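PDB 2G3B: putative TetR-family transcriptional regulator from Rhodococcus sp., which probably binds DNA at regulatory sites and controls transcription, most likely as a repressor, as other members of the TetR family do. Local coordinates for residues A[149-152]-A[153-157]. Numbering follows the deposited sequence.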
# COMPACT_ATOMS: atom_id res chain seq x y z
N GLN A 149 -5.68 16.25 9.99
CA GLN A 149 -4.55 15.84 9.18
C GLN A 149 -4.23 14.35 9.37
O GLN A 149 -4.23 13.59 8.41
CB GLN A 149 -3.34 16.74 9.48
CG GLN A 149 -2.00 16.19 9.03
CD GLN A 149 -1.92 16.28 7.57
OE1 GLN A 149 -2.81 16.85 6.95
NE2 GLN A 149 -0.86 15.71 6.97
N PRO A 150 -3.97 13.90 10.61
CA PRO A 150 -3.76 12.46 10.83
C PRO A 150 -4.86 11.54 10.35
O PRO A 150 -4.56 10.46 9.83
CB PRO A 150 -3.62 12.37 12.35
CG PRO A 150 -3.02 13.68 12.68
CD PRO A 150 -3.76 14.64 11.86
N THR A 151 -6.11 11.93 10.54
CA THR A 151 -7.26 11.16 10.08
C THR A 151 -7.26 11.00 8.54
O THR A 151 -7.52 9.92 8.01
CB THR A 151 -8.56 11.79 10.57
OG1 THR A 151 -8.53 11.87 12.03
CG2 THR A 151 -9.75 10.91 10.21
N ALA A 152 -6.94 12.08 7.84
CA ALA A 152 -6.93 12.11 6.38
C ALA A 152 -5.77 11.28 5.90
O ALA A 152 -5.91 10.53 4.94
CB ALA A 152 -6.80 13.55 5.88
N VAL A 153 -4.64 11.38 6.59
CA VAL A 153 -3.46 10.55 6.28
C VAL A 153 -3.85 9.08 6.43
O VAL A 153 -3.58 8.24 5.55
CB VAL A 153 -2.23 10.87 7.18
CG1 VAL A 153 -1.14 9.76 7.05
CG2 VAL A 153 -1.62 12.25 6.79
N THR A 154 -4.50 8.77 7.55
CA THR A 154 -4.90 7.42 7.85
C THR A 154 -5.94 6.84 6.86
O THR A 154 -5.81 5.71 6.39
CB THR A 154 -5.38 7.40 9.33
OG1 THR A 154 -4.26 7.72 10.11
CG2 THR A 154 -5.87 6.06 9.73
N MSE A 155 -6.96 7.62 6.54
CA MSE A 155 -7.98 7.13 5.63
C MSE A 155 -7.43 6.90 4.24
O MSE A 155 -7.73 5.89 3.62
CB MSE A 155 -9.15 8.08 5.57
CG MSE A 155 -9.99 8.00 6.81
SE MSE A 155 -11.35 9.36 6.91
CE MSE A 155 -11.32 10.01 5.09
N THR A 156 -6.60 7.82 3.77
CA THR A 156 -6.03 7.64 2.42
C THR A 156 -5.02 6.50 2.42
O THR A 156 -4.90 5.77 1.43
CB THR A 156 -5.40 8.90 1.88
OG1 THR A 156 -4.40 9.35 2.78
CG2 THR A 156 -6.49 10.00 1.67
N ALA A 157 -4.26 6.36 3.52
CA ALA A 157 -3.35 5.22 3.65
C ALA A 157 -4.12 3.88 3.63
O ALA A 157 -3.66 2.88 3.03
CB ALA A 157 -2.47 5.33 4.92
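Gln149 lays its amide against Val153 one turn further along helix 148-167, with Gln149 NE2 3.5 Å from Val153 CG2. The bend at chi2 (73°) brings the amide over toward Val153. Val153 CG2 also sits 3.4 Å from Gln149 O. That carbonyl accepts the backbone N-H of Val153, and the i to i+4 pattern continues to Thr156.

Pro150 O accepts two bonds, both from Thr154. Thr154 N and Thr154 OG1 each lie 2.8 Å from Pro150 O and come from opposite faces of the carbonyl plane. A threonine hydroxyl bonded to the carbonyl four residues back is a common helix feature. Thr154 OG1 stands beside its own backbone N (chi1 -64°), and this turns the hydroxyl back to the preceding turn. With an alanine in place of Thr154 the hydroxyl is gone, and Pro150 O is likely to be left with the backbone N-H alone.

On another side of the helix, Met155, a selenomethionine, has two conformers. In one, its SE lies 4.0 Å from Thr151 CG2, and the side chain packs on Leu80 and Leu84 of helix 76-86. Thr151 OG1 bonds back to Asp147 O. Thr156 OG1 is 2.9 Å from Ala152 O and 3.1 Å from Val153 O, and its one proton could serve either. It also bonds Arg165 of the second subunit, whose His179 packs on Pro150, Val153 and Thr154. This is consistent with the C-terminal dimer interface of TetR-family proteins.

The hydroxyls of Thr151, Thr154 and Thr156 thus turn to polar partners, mainly main-chain carbonyls, while Val153 helps face the dimer partner.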